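Local atomic coordinates of putative ManD family dehydratase (Pantoea ananatis, PDB entry 3T6C), a protein that dehydrates D-gluconate to 2-dehydro-3-deoxy-D-gluconate with low activity in vitro, using one magnesium ion per subunit, as a member of the enolase superfamily. Residues R228-L233 and K261-Y266; L268-D273 and R344-S349; P330-A335 and M362-S367; G357-M362 and L406-N411. One frame throughout, in Å; residues are numbered along the deposited sequence.

Contact 1: R228-L233 and K261-Y266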
loop_
_atom_site.group_PDB
_atom_site.type_symbol
_atom_site.label_atom_id
_atom_site.label_comp_id
_atom_site.label_asym_id
_atom_site.label_seq_id
_atom_site.Cartn_x
_atom_site.Cartn_y
_atom_site.Cartn_z
ATOM N N ARG A 228 1.180 36.405 6.915
ATOM C CA ARG A 228 1.579 37.762 7.278
ATOM C C ARG A 228 1.155 38.106 8.708
ATOM O O ARG A 228 1.946 38.721 9.478
ATOM C CB ARG A 228 0.978 38.783 6.283
ATOM C CG ARG A 228 1.394 38.548 4.820
ATOM C CD ARG A 228 0.902 39.628 3.792
ATOM N NE ARG A 228 -0.314 40.317 4.224
ATOM C CZ ARG A 228 -1.478 40.323 3.565
ATOM N NH1 ARG A 228 -1.611 39.687 2.399
ATOM N NH2 ARG A 228 -2.520 40.976 4.084
ATOM N N LEU A 229 -0.072 37.727 9.074
ATOM C CA LEU A 229 -0.542 37.956 10.450
ATOM C C LEU A 229 0.398 37.310 11.456
ATOM O O LEU A 229 0.808 37.934 12.441
ATOM C CB LEU A 229 -1.987 37.432 10.632
ATOM C CG LEU A 229 -2.511 37.475 12.073
ATOM C CD1 LEU A 229 -2.695 38.919 12.644
ATOM C CD2 LEU A 229 -3.806 36.700 12.082
ATOM N N PHE A 230 0.744 36.042 11.241
ATOM C CA PHE A 230 1.594 35.342 12.187
ATOM C C PHE A 230 3.029 35.801 12.209
ATOM O O PHE A 230 3.650 35.807 13.279
ATOM C CB PHE A 230 1.406 33.812 12.141
ATOM C CG PHE A 230 0.091 33.405 12.733
ATOM C CD1 PHE A 230 -0.009 33.215 14.091
ATOM C CD2 PHE A 230 -1.056 33.327 11.950
ATOM C CE1 PHE A 230 -1.224 32.960 14.680
ATOM C CE2 PHE A 230 -2.290 33.040 12.529
ATOM C CZ PHE A 230 -2.366 32.845 13.906
ATOM N N ASP A 231 3.523 36.271 11.063
ATOM C CA ASP A 231 4.854 36.921 11.075
ATOM C C ASP A 231 4.837 38.148 11.992
ATOM O O ASP A 231 5.765 38.347 12.813
ATOM C CB ASP A 231 5.199 37.314 9.647
ATOM C CG ASP A 231 6.628 37.806 9.494
ATOM O OD1 ASP A 231 7.569 37.024 9.674
ATOM O OD2 ASP A 231 6.804 38.983 9.188
ATOM N N HIS A 232 3.780 38.956 11.896
ATOM C CA HIS A 232 3.697 40.180 12.692
ATOM C C HIS A 232 3.579 39.797 14.148
ATOM O O HIS A 232 4.254 40.392 15.003
ATOM C CB HIS A 232 2.460 40.986 12.279
ATOM C CG HIS A 232 2.198 42.146 13.184
ATOM N ND1 HIS A 232 2.895 43.327 13.067
ATOM C CD2 HIS A 232 1.333 42.313 14.220
ATOM C CE1 HIS A 232 2.464 44.187 13.978
ATOM N NE2 HIS A 232 1.530 43.593 14.698
ATOM N N LEU A 233 2.738 38.817 14.460
ATOM C CA LEU A 233 2.536 38.437 15.862
ATOM C C LEU A 233 3.803 37.881 16.478
ATOM O O LEU A 233 4.109 38.193 17.598
ATOM C CB LEU A 233 1.385 37.431 16.001
ATOM C CG LEU A 233 -0.000 37.995 15.644
ATOM C CD1 LEU A 233 -0.987 36.829 15.647
ATOM C CD2 LEU A 233 -0.461 39.116 16.617
ATOM N N LYS A 261 2.087 24.745 5.360
ATOM C CA LYS A 261 3.534 24.866 5.131
ATOM C C LYS A 261 4.041 26.274 5.396
ATOM O O LYS A 261 5.142 26.475 5.963
ATOM C CB LYS A 261 3.837 24.445 3.683
ATOM C CG LYS A 261 3.559 22.954 3.480
ATOM C CD LYS A 261 3.534 22.557 2.005
ATOM C CE LYS A 261 4.905 22.605 1.368
ATOM N NZ LYS A 261 4.860 22.243 -0.112
ATOM N N ALA A 262 3.285 27.270 4.923
ATOM C CA ALA A 262 3.668 28.684 5.094
ATOM C C ALA A 262 3.689 29.129 6.515
ATOM O O ALA A 262 4.385 30.092 6.852
ATOM C CB ALA A 262 2.722 29.584 4.283
ATOM N N LEU A 263 2.950 28.420 7.358
ATOM C CA LEU A 263 2.931 28.764 8.799
ATOM C C LEU A 263 4.043 28.107 9.611
ATOM O O LEU A 263 4.208 28.432 10.775
ATOM C CB LEU A 263 1.560 28.352 9.361
ATOM C CG LEU A 263 0.423 29.285 8.906
ATOM C CD1 LEU A 263 -0.932 28.727 9.309
ATOM C CD2 LEU A 263 0.585 30.689 9.531
ATOM N N GLU A 264 4.751 27.161 9.030
ATOM C CA GLU A 264 5.789 26.421 9.767
ATOM C C GLU A 264 6.804 27.336 10.486
ATOM O O GLU A 264 7.108 27.068 11.630
ATOM C CB GLU A 264 6.505 25.453 8.793
ATOM C CG GLU A 264 5.666 24.226 8.569
ATOM C CD GLU A 264 6.213 23.262 7.550
ATOM O OE1 GLU A 264 7.430 23.329 7.202
ATOM O OE2 GLU A 264 5.434 22.394 7.099
ATOM N N PRO A 265 7.276 28.440 9.855
ATOM C CA PRO A 265 8.274 29.257 10.580
ATOM C C PRO A 265 7.700 29.902 11.854
ATOM O O PRO A 265 8.499 30.408 12.647
ATOM C CB PRO A 265 8.584 30.398 9.607
ATOM C CG PRO A 265 8.134 29.905 8.244
ATOM C CD PRO A 265 7.044 28.901 8.477
ATOM N N TYR A 266 6.385 29.978 11.993
ATOM C CA TYR A 266 5.775 30.669 13.135
ATOM C C TYR A 266 5.378 29.695 14.242
ATOM O O TYR A 266 4.992 30.124 15.314
ATOM C CB TYR A 266 4.566 31.520 12.660
ATOM C CG TYR A 266 4.999 32.327 11.455
ATOM C CD1 TYR A 266 6.056 33.255 11.556
ATOM C CD2 TYR A 266 4.429 32.099 10.225
ATOM C CE1 TYR A 266 6.486 33.971 10.414
ATOM C CE2 TYR A 266 4.855 32.819 9.102
ATOM C CZ TYR A 266 5.891 33.719 9.211
ATOM O OH TYR A 266 6.274 34.398 8.077
#
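Y266 lays its ring against the backbone of helix 219-237 where F230 passes into D231. Followed outward, its CB first meets the CB of F230 at 3.9 Å, and CG stays over that same methylene. The two ortho carbons then diverge: CD2 keeps to the CB of F230, while CD1 moves on to the carbonyl O of F230 and the CA of D231. One face of the ring is thereby spread over the peptide link, with the N of D231 3.8 Å above the plane and over its centre; P265 covers the opposite face with its CB. Farther out, CE1 of Y266 comes within 3.3 Å of OD1 of D231. The phenol ends beside the same carboxylate, OH of Y266 giving OD1 of D231 a weak hydrogen bond of 3.3 Å. D231 turns its carboxylate to the phenol because its CG lies anti to the backbone N (chi1 -172°), and the carboxylate and ring planes stand 69° apart. A tyrosine suits this partly exposed place, since its flat face packs on backbone while its hydroxyl remains with a polar partner at the surface.

Beneath it the contact becomes apolar and buried. The ring of F230 leads inward, away from Y266, and its CD2 meets CD2 of L263 at 3.9 Å; both residues also pack on L268. An outer helix packed against the turn that leads from the next helix into its strand, with apolar residues turned inward toward the parallel strands, is typical of the (β/α)-barrel domain of the enolase superfamily.

Contact 2: L268-D273 and R344-S349. With MG (magnesium ion), chain C; GCO (D-gluconic acid), chain D.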
loop_
_atom_site.group_PDB
_atom_site.type_symbol
_atom_site.label_atom_id
_atom_site.label_comp_id
_atom_site.label_asym_id
_atom_site.label_seq_id
_atom_site.Cartn_x
_atom_site.Cartn_y
_atom_site.Cartn_z
ATOM N N LEU A 268 3.011 27.319 15.095
ATOM C CA LEU A 268 1.711 27.367 15.742
ATOM C C LEU A 268 1.511 26.135 16.613
ATOM O O LEU A 268 1.982 25.027 16.278
ATOM C CB LEU A 268 0.584 27.416 14.700
ATOM C CG LEU A 268 0.247 28.859 14.255
ATOM C CD1 LEU A 268 1.418 29.573 13.593
ATOM C CD2 LEU A 268 -0.915 28.789 13.302
ATOM N N PHE A 269 0.761 26.309 17.702
ATOM C CA PHE A 269 0.408 25.183 18.548
ATOM C C PHE A 269 -0.479 24.222 17.736
ATOM O O PHE A 269 -0.286 22.992 17.788
ATOM C CB PHE A 269 -0.290 25.686 19.836
ATOM C CG PHE A 269 -0.663 24.594 20.782
ATOM C CD1 PHE A 269 0.271 24.102 21.671
ATOM C CD2 PHE A 269 -1.979 24.132 20.847
ATOM C CE1 PHE A 269 -0.050 23.089 22.589
ATOM C CE2 PHE A 269 -2.299 23.089 21.767
ATOM C CZ PHE A 269 -1.328 22.585 22.612
ATOM N N PHE A 270 -1.459 24.771 17.028
ATOM C CA PHE A 270 -2.105 24.002 15.967
ATOM C C PHE A 270 -2.780 24.899 14.950
ATOM O O PHE A 270 -3.093 26.044 15.266
ATOM C CB PHE A 270 -3.014 22.865 16.492
ATOM C CG PHE A 270 -4.285 23.269 17.285
ATOM C CD1 PHE A 270 -5.282 24.097 16.787
ATOM C CD2 PHE A 270 -4.510 22.686 18.543
ATOM C CE1 PHE A 270 -6.493 24.361 17.498
ATOM C CE2 PHE A 270 -5.704 22.953 19.267
ATOM C CZ PHE A 270 -6.690 23.787 18.754
ATOM N N LEU A 271 -2.968 24.365 13.748
ATOM C CA LEU A 271 -3.852 24.919 12.690
ATOM C C LEU A 271 -5.088 24.030 12.676
ATOM O O LEU A 271 -4.965 22.786 12.496
ATOM C CB LEU A 271 -3.144 24.875 11.337
ATOM C CG LEU A 271 -4.007 25.280 10.145
ATOM C CD1 LEU A 271 -4.445 26.782 10.298
ATOM C CD2 LEU A 271 -3.216 25.042 8.864
ATOM N N GLU A 272 -6.248 24.648 12.868
ATOM C CA GLU A 272 -7.481 23.877 13.086
ATOM C C GLU A 272 -8.359 23.857 11.811
ATOM O O GLU A 272 -8.448 24.853 11.040
ATOM C CB GLU A 272 -8.249 24.494 14.260
ATOM C CG GLU A 272 -9.620 23.901 14.576
ATOM C CD GLU A 272 -10.322 24.765 15.591
ATOM O OE1 GLU A 272 -9.625 25.574 16.283
ATOM O OE2 GLU A 272 -11.553 24.579 15.761
ATOM N N ASP A 273 -8.979 22.720 11.567
ATOM C CA ASP A 273 -9.954 22.487 10.488
ATOM C C ASP A 273 -9.471 22.989 9.129
ATOM O O ASP A 273 -10.155 23.752 8.436
ATOM C CB ASP A 273 -11.329 23.071 10.841
ATOM C CG ASP A 273 -12.040 22.280 11.984
ATOM O OD1 ASP A 273 -11.442 21.341 12.548
ATOM O OD2 ASP A 273 -13.218 22.610 12.335
ATOM N N ARG A 344 -3.540 14.021 20.863
ATOM C CA ARG A 344 -4.064 14.585 22.104
ATOM C C ARG A 344 -5.473 15.182 21.959
ATOM O O ARG A 344 -5.972 15.363 20.856
ATOM C CB ARG A 344 -3.088 15.660 22.651
ATOM C CG ARG A 344 -1.716 15.030 22.976
ATOM C CD ARG A 344 -0.884 15.928 23.904
ATOM N NE ARG A 344 -0.433 17.114 23.212
ATOM C CZ ARG A 344 0.259 18.057 23.833
ATOM N NH1 ARG A 344 0.542 17.930 25.127
ATOM N NH2 ARG A 344 0.655 19.159 23.186
ATOM N N THR A 345 -6.088 15.524 23.087
ATOM C CA THR A 345 -7.493 16.016 23.045
ATOM C C THR A 345 -7.556 17.543 23.071
ATOM O O THR A 345 -6.739 18.209 23.752
ATOM C CB THR A 345 -8.354 15.433 24.206
ATOM O OG1 THR A 345 -7.944 16.045 25.445
ATOM C CG2 THR A 345 -8.180 13.924 24.305
ATOM N N ALA A 346 -8.436 18.115 22.232
ATOM C CA ALA A 346 -8.789 19.525 22.376
ATOM C C ALA A 346 -10.296 19.580 22.124
ATOM O O ALA A 346 -10.744 20.136 21.086
ATOM C CB ALA A 346 -7.995 20.274 21.241
ATOM N N TRP A 347 -11.090 19.345 23.158
ATOM C CA TRP A 347 -12.549 19.319 22.929
ATOM C C TRP A 347 -13.049 20.705 22.566
ATOM O O TRP A 347 -12.623 21.707 23.138
ATOM C CB TRP A 347 -13.286 18.820 24.194
ATOM C CG TRP A 347 -12.760 17.498 24.743
ATOM C CD1 TRP A 347 -12.242 17.287 25.991
ATOM C CD2 TRP A 347 -12.709 16.246 24.075
ATOM N NE1 TRP A 347 -11.885 15.973 26.151
ATOM C CE2 TRP A 347 -12.139 15.308 24.992
ATOM C CE3 TRP A 347 -13.088 15.804 22.792
ATOM C CZ2 TRP A 347 -12.006 13.960 24.699
ATOM C CZ3 TRP A 347 -12.892 14.441 22.484
ATOM C CH2 TRP A 347 -12.364 13.550 23.440
ATOM N N HIS A 348 -14.024 20.727 21.647
ATOM C CA HIS A 348 -14.681 22.007 21.235
ATOM C C HIS A 348 -15.488 22.596 22.389
ATOM O O HIS A 348 -16.258 21.875 23.070
ATOM C CB HIS A 348 -15.543 21.665 20.027
ATOM C CG HIS A 348 -16.418 22.790 19.524
ATOM N ND1 HIS A 348 -17.755 22.876 19.866
ATOM C CD2 HIS A 348 -16.179 23.825 18.677
ATOM C CE1 HIS A 348 -18.298 23.930 19.265
ATOM N NE2 HIS A 348 -17.377 24.501 18.512
ATOM N N SER A 349 -15.195 23.863 22.714
ATOM C CA SER A 349 -15.898 24.514 23.825
ATOM C C SER A 349 -15.974 26.045 23.726
ATOM O O SER A 349 -15.305 26.722 24.507
ATOM C CB SER A 349 -15.177 24.105 25.106
ATOM O OG SER A 349 -16.055 24.297 26.210
HETATM MG MG MG C . -13.133 25.748 15.175
HETATM C C1 GCO D . -14.532 26.972 17.429
HETATM C C2 GCO D . -15.610 26.772 16.430
HETATM C C3 GCO D . -16.857 27.603 16.664
HETATM C C4 GCO D . -17.990 27.132 15.775
HETATM C C5 GCO D . -19.301 27.240 16.514
HETATM C C6 GCO D . -20.494 26.765 15.704
HETATM O O1A GCO D . -14.771 27.376 18.605
HETATM O O1B GCO D . -13.358 26.580 17.126
HETATM O O2 GCO D . -15.048 26.775 15.144
HETATM O O3 GCO D . -16.501 28.911 16.412
HETATM O O4 GCO D . -18.001 27.950 14.619
HETATM O O5 GCO D . -19.212 26.493 17.670
HETATM O O6 GCO D . -21.729 26.823 16.390
HETATM O O HOH W 1 -13.243 25.185 13.159
#
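The magnesium and substrate site at the C-terminal ends of the barrel strands is built here from the end of strand 270-272 and the loop that follows strand 344-345, with an apolar contact deeper in the barrel. There F270 touches A346: its CE2 lies 4.0 Å from the CB of A346, and the small methyl suits the barrel interior, where the ring of F270 already projects from strand 270-272. At the other end of the strands, CZ of F269 lies 4.0 Å from NH2 of R344, ring and guanidinium planes being 46° apart; that nitrogen has its hydrogen bond with Y317.

Higher up, E272 and H348 meet through the ligands. E272 is extended, with CG anti to its backbone N (chi1 175°), and its OE2 binds magnesium at 2.0 Å. D-gluconate supplies O1B and O2 to the same ion, D246 and E298 complete the protein ligands, and a water bound to the metal donates to OD2 of D273 at 2.7 Å. H348 comes from the loop after strand 344-345, its NE2 donating to O5 of the gluconate at 2.8 Å, with O5 at the ring edge near its plane. R319 bonds to OE2 of E272 and also to the carbonyl O of A346, tying the two sides together.

Strand 270-272 runs parallel between strands 242-246 and 294-296, strand 344-345 pairs with 317-318, and helix 355-367 packs behind W347.

Contact 3: P330-A335 and M362-S367; sequences PAKKIA and MHLDLS
Helices 328-340 and 355-367 run side by side in the same general direction, their segments 10.9 Å apart at closest approach and crossing at -33°. They are successive outer helices of the (β/α)-barrel domain, with strand 344-345 between them in the chain, so the contact joins neighbouring helices of the barrel wall.

L364 bridges the two helices with its forked end. One branch, CD1, meets the CB of A331 at 3.7 Å; the other, CD2, rests against the backbone of K332, 3.8 Å from its CA, and continues along the lysine's CB and CD. A residue as small as alanine lets the leucine come close to the first helix, and a branched side chain can touch two successive residues at once.

K332 leaves its helix with CG anti to the backbone N (chi1 -180°) and bends at chi2, which carries the ammonium past L364 toward the last turn of the second helix. Its NZ bonds to the carbonyl O of L137 and reaches the residues of 362-367 through water. The aliphatic part of the lysine thus joins the apolar layer, while its charged end serves the carbonyl groups at a helix C-terminus, where such a positive group is probably favoured. One water accepts from NZ of K332 at 2.8 Å and lies 2.8 Å from the O of S367, to which it can donate; the other accepts from NZ of K332 at 2.6 Å, donates to the O of L364 and lies 2.6 Å from OG of S367.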
loop_
_atom_site.group_PDB
_atom_site.type_symbol
_atom_site.label_atom_id
_atom_site.label_comp_id
_atom_site.label_asym_id
_atom_site.label_seq_id
_atom_site.Cartn_x
_atom_site.Cartn_y
_atom_site.Cartn_z
ATOM N N PRO A 330 -18.787 7.896 24.688
ATOM C CA PRO A 330 -17.962 7.839 23.468
ATOM C C PRO A 330 -16.767 8.786 23.506
ATOM O O PRO A 330 -15.743 8.460 22.897
ATOM C CB PRO A 330 -18.944 8.215 22.370
ATOM C CG PRO A 330 -20.040 9.040 23.082
ATOM C CD PRO A 330 -20.173 8.337 24.413
ATOM N N ALA A 331 -16.865 9.915 24.197
ATOM C CA ALA A 331 -15.708 10.799 24.253
ATOM C C ALA A 331 -14.534 10.108 24.931
ATOM O O ALA A 331 -13.372 10.298 24.532
ATOM C CB ALA A 331 -16.050 12.085 25.008
ATOM N N LYS A 332 -14.796 9.375 26.011
ATOM C CA LYS A 332 -13.708 8.685 26.693
ATOM C C LYS A 332 -13.072 7.680 25.760
ATOM O O LYS A 332 -11.821 7.518 25.745
ATOM C CB LYS A 332 -14.240 8.008 27.988
ATOM C CG LYS A 332 -13.198 7.266 28.787
ATOM C CD LYS A 332 -12.137 8.196 29.327
ATOM C CE LYS A 332 -11.302 7.490 30.386
ATOM N NZ LYS A 332 -10.181 8.317 30.847
ATOM N N LYS A 333 -13.898 7.020 24.956
ATOM C CA LYS A 333 -13.361 6.045 23.978
ATOM C C LYS A 333 -12.501 6.734 22.912
ATOM O O LYS A 333 -11.447 6.232 22.558
ATOM C CB LYS A 333 -14.465 5.224 23.313
ATOM C CG LYS A 333 -15.257 4.453 24.377
ATOM C CD LYS A 333 -16.324 3.648 23.676
ATOM C CE LYS A 333 -17.146 2.915 24.797
ATOM N NZ LYS A 333 -18.413 2.433 24.186
ATOM N N ILE A 334 -12.940 7.888 22.422
ATOM C CA ILE A 334 -12.145 8.603 21.422
ATOM C C ILE A 334 -10.863 9.125 22.063
ATOM O O ILE A 334 -9.804 9.158 21.428
ATOM C CB ILE A 334 -12.976 9.804 20.873
ATOM C CG1 ILE A 334 -14.107 9.252 19.981
ATOM C CG2 ILE A 334 -12.041 10.729 20.057
ATOM C CD1 ILE A 334 -15.221 10.259 19.707
ATOM N N ALA A 335 -10.939 9.564 23.335
ATOM C CA ALA A 335 -9.735 10.055 23.992
ATOM C C ALA A 335 -8.699 8.917 24.107
ATOM O O ALA A 335 -7.510 9.124 23.893
ATOM C CB ALA A 335 -10.108 10.616 25.367
ATOM N N MET A 362 -14.095 19.135 30.955
ATOM C CA MET A 362 -13.004 19.318 31.898
ATOM C C MET A 362 -12.760 18.063 32.765
ATOM O O MET A 362 -11.624 17.837 33.183
ATOM C CB MET A 362 -13.257 20.558 32.770
ATOM C CG MET A 362 -12.990 21.803 31.928
ATOM S SD MET A 362 -13.195 23.275 32.887
ATOM C CE MET A 362 -12.861 24.522 31.608
ATOM N N HIS A 363 -13.822 17.286 33.051
ATOM C CA HIS A 363 -13.644 16.029 33.770
ATOM C C HIS A 363 -12.874 15.018 32.923
ATOM O O HIS A 363 -12.002 14.322 33.446
ATOM C CB HIS A 363 -14.975 15.477 34.233
ATOM C CG HIS A 363 -15.504 16.161 35.457
ATOM N ND1 HIS A 363 -15.949 15.467 36.569
ATOM C CD2 HIS A 363 -15.662 17.476 35.746
ATOM C CE1 HIS A 363 -16.371 16.326 37.485
ATOM N NE2 HIS A 363 -16.222 17.554 37.008
ATOM N N LEU A 364 -13.176 14.959 31.633
ATOM C CA LEU A 364 -12.333 14.194 30.691
ATOM C C LEU A 364 -10.920 14.750 30.677
ATOM O O LEU A 364 -9.949 13.978 30.770
ATOM C CB LEU A 364 -12.920 14.231 29.279
ATOM C CG LEU A 364 -14.163 13.328 29.102
ATOM C CD1 LEU A 364 -15.051 13.949 28.007
ATOM C CD2 LEU A 364 -13.719 11.926 28.723
ATOM N N ASP A 365 -10.781 16.064 30.538
ATOM C CA ASP A 365 -9.456 16.666 30.517
ATOM C C ASP A 365 -8.620 16.310 31.729
ATOM O O ASP A 365 -7.433 16.010 31.582
ATOM C CB ASP A 365 -9.560 18.195 30.505
ATOM C CG ASP A 365 -10.133 18.767 29.222
ATOM O OD1 ASP A 365 -10.112 18.131 28.146
ATOM O OD2 ASP A 365 -10.591 19.951 29.314
ATOM N N LEU A 366 -9.209 16.363 32.935
ATOM C CA LEU A 366 -8.451 16.011 34.139
ATOM C C LEU A 366 -7.969 14.562 34.161
ATOM O O LEU A 366 -6.879 14.303 34.738
ATOM C CB LEU A 366 -9.283 16.295 35.388
ATOM C CG LEU A 366 -9.418 17.770 35.697
ATOM C CD1 LEU A 366 -10.435 17.921 36.830
ATOM C CD2 LEU A 366 -8.064 18.314 36.190
ATOM N N SER A 367 -8.766 13.646 33.585
ATOM C CA SER A 367 -8.492 12.215 33.708
ATOM C C SER A 367 -7.755 11.613 32.515
ATOM O O SER A 367 -7.442 10.404 32.516
ATOM C CB SER A 367 -9.794 11.452 34.015
ATOM O OG SER A 367 -10.748 11.705 32.993
HETATM O O HOH W 2 -10.510 10.912 30.575
HETATM O O HOH W 3 -7.739 7.617 32.026
#

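Contact 4: G357-M362 and L406-N411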
loop_
_atom_site.group_PDB
_atom_site.type_symbol
_atom_site.label_atom_id
_atom_site.label_comp_id
_atom_site.label_asym_id
_atom_site.label_seq_id
_atom_site.Cartn_x
_atom_site.Cartn_y
_atom_site.Cartn_z
ATOM N N GLY A 357 -21.821 20.791 29.756
ATOM C CA GLY A 357 -20.889 20.314 28.728
ATOM C C GLY A 357 -19.465 20.792 29.004
ATOM O O GLY A 357 -18.509 20.032 28.832
ATOM N N VAL A 358 -19.338 22.029 29.484
ATOM C CA VAL A 358 -18.012 22.541 29.862
ATOM C C VAL A 358 -17.416 21.692 30.967
ATOM O O VAL A 358 -16.232 21.312 30.912
ATOM C CB VAL A 358 -18.110 23.997 30.324
ATOM C CG1 VAL A 358 -16.767 24.477 30.913
ATOM C CG2 VAL A 358 -18.500 24.836 29.132
ATOM N N CYS A 359 -18.222 21.357 31.978
ATOM C CA CYS A 359 -17.740 20.479 33.063
ATOM C C CYS A 359 -17.396 19.082 32.562
ATOM O O CYS A 359 -16.362 18.535 32.931
ATOM C CB CYS A 359 -18.777 20.385 34.196
ATOM S SG CYS A 359 -18.923 21.910 35.155
ATOM N N ALA A 360 -18.212 18.506 31.667
ATOM C CA ALA A 360 -17.878 17.203 31.110
ATOM C C ALA A 360 -16.544 17.238 30.368
ATOM O O ALA A 360 -15.703 16.370 30.594
ATOM C CB ALA A 360 -18.959 16.813 30.130
ATOM N N ASN A 361 -16.338 18.271 29.530
ATOM C CA ASN A 361 -15.037 18.408 28.844
ATOM C C ASN A 361 -13.916 18.377 29.867
ATOM O O ASN A 361 -12.887 17.711 29.682
ATOM C CB ASN A 361 -14.890 19.732 28.106
ATOM C CG ASN A 361 -15.743 19.841 26.883
ATOM O OD1 ASN A 361 -16.198 18.850 26.302
ATOM N ND2 ASN A 361 -15.885 21.095 26.401
ATOM N N MET A 362 -14.095 19.135 30.955
ATOM C CA MET A 362 -13.004 19.318 31.898
ATOM C C MET A 362 -12.760 18.063 32.765
ATOM O O MET A 362 -11.624 17.837 33.183
ATOM C CB MET A 362 -13.257 20.558 32.770
ATOM C CG MET A 362 -12.990 21.803 31.928
ATOM S SD MET A 362 -13.195 23.275 32.887
ATOM C CE MET A 362 -12.861 24.522 31.608
ATOM N N LEU A 406 -20.955 15.629 37.974
ATOM C CA LEU A 406 -20.294 16.663 37.180
ATOM C C LEU A 406 -20.086 17.977 37.963
ATOM O O LEU A 406 -19.534 18.954 37.416
ATOM C CB LEU A 406 -21.033 16.894 35.855
ATOM C CG LEU A 406 -20.890 15.731 34.851
ATOM C CD1 LEU A 406 -21.853 15.976 33.661
ATOM C CD2 LEU A 406 -19.453 15.680 34.349
ATOM N N GLY A 407 -20.474 17.974 39.250
ATOM C CA GLY A 407 -20.279 19.134 40.113
ATOM C C GLY A 407 -21.030 20.394 39.681
ATOM O O GLY A 407 -20.620 21.519 40.003
ATOM N N ILE A 408 -22.140 20.202 38.969
ATOM C CA ILE A 408 -22.858 21.284 38.286
ATOM C C ILE A 408 -24.341 21.114 38.565
ATOM O O ILE A 408 -24.859 19.991 38.694
ATOM C CB ILE A 408 -22.569 21.209 36.731
ATOM C CG1 ILE A 408 -22.989 22.499 36.017
ATOM C CG2 ILE A 408 -23.275 19.988 36.053
ATOM C CD1 ILE A 408 -22.233 23.682 36.525
ATOM N N ASP A 409 -25.051 22.232 38.648
ATOM C CA ASP A 409 -26.491 22.154 38.869
ATOM C C ASP A 409 -27.202 23.113 37.920
ATOM O O ASP A 409 -26.548 23.836 37.131
ATOM C CB ASP A 409 -26.788 22.527 40.340
ATOM C CG ASP A 409 -28.142 21.981 40.835
ATOM O OD1 ASP A 409 -28.832 21.214 40.124
ATOM O OD2 ASP A 409 -28.517 22.358 41.973
ATOM N N ILE A 410 -28.546 23.097 37.934
ATOM C CA ILE A 410 -29.305 24.081 37.133
ATOM C C ILE A 410 -30.471 24.602 37.981
ATOM O O ILE A 410 -31.157 23.813 38.674
ATOM C CB ILE A 410 -29.846 23.514 35.784
ATOM C CG1 ILE A 410 -30.425 24.672 34.952
ATOM C CG2 ILE A 410 -30.908 22.398 36.010
ATOM C CD1 ILE A 410 -30.810 24.271 33.555
ATOM N N ASN A 411 -30.626 25.926 38.004
ATOM C CA ASN A 411 -31.775 26.514 38.671
ATOM C C ASN A 411 -32.826 26.649 37.594
ATOM O O ASN A 411 -32.747 27.515 36.728
ATOM C CB ASN A 411 -31.346 27.849 39.291
ATOM C CG ASN A 411 -32.462 28.505 40.032
ATOM O OD1 ASN A 411 -33.600 28.493 39.574
ATOM N ND2 ASN A 411 -32.176 28.987 41.242
#
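A long loop after strand 397-399 is laid here across helix 355-367, an outer helix of the barrel domain, shortly before the chain enters helix 412-415. L406 and I408 face the helix from the loop, and C359 and A360 receive them.

C359 sits between the two loop residues. Its CB lies 3.6 Å from the carbonyl O of L406, and its SG, placed beside its own backbone N and anti to the carbonyl carbon (chi1 -71°), reaches on to I408, whose CD1 it meets at 4.0 Å; CB of I408 is equally near the sulfur. L406 uses its CD2 branch on the helix backbone, 3.9 Å from the CA of A360, and the methyl of A360 lies alongside at 4.4 Å from the same CD2. Alanine leaves room for the leucine to settle on the helix, while I356 and H363 of this helix and I328 of helix 328-340 also pack on L406.

G407 lets the chain turn between the two apolar residues: its phi of 63° is readily adopted by glycine.

No hydrogen bond crosses between 357-362 and 406-411. Cohesion comes from van der Waals contact of buried methyl, methylene and sulfur surfaces with each other and with backbone, including the carbonyl O of L406, so it depends on closeness of fit; the N of L406 and the O of G407 find their partners, D123 and N401, outside the two segments.

All four contacts belong to the enolase-type C-terminal barrel domain. Contact 1 comes first along the chain and touches contact 2, about 17 Å away between centres, where L263 also meets L271. Contact 2 alternates in sequence with contact 3, and W347 joins them by packing on A331, A335, L364 and D365. Contacts 3 and 4 share helix 355-367 and the residue M362, with centres about 14 Å apart. Contacts 1 and 4 lie about 37 Å apart between centres, on opposite sides of the chain's centre. The segments of contact 2, which carry a magnesium ligand and a substrate-binding histidine, thus pack outward on contact 1 through L268 and L271, on contact 3 through W347, and on contact 4 through W347, H348 and S349.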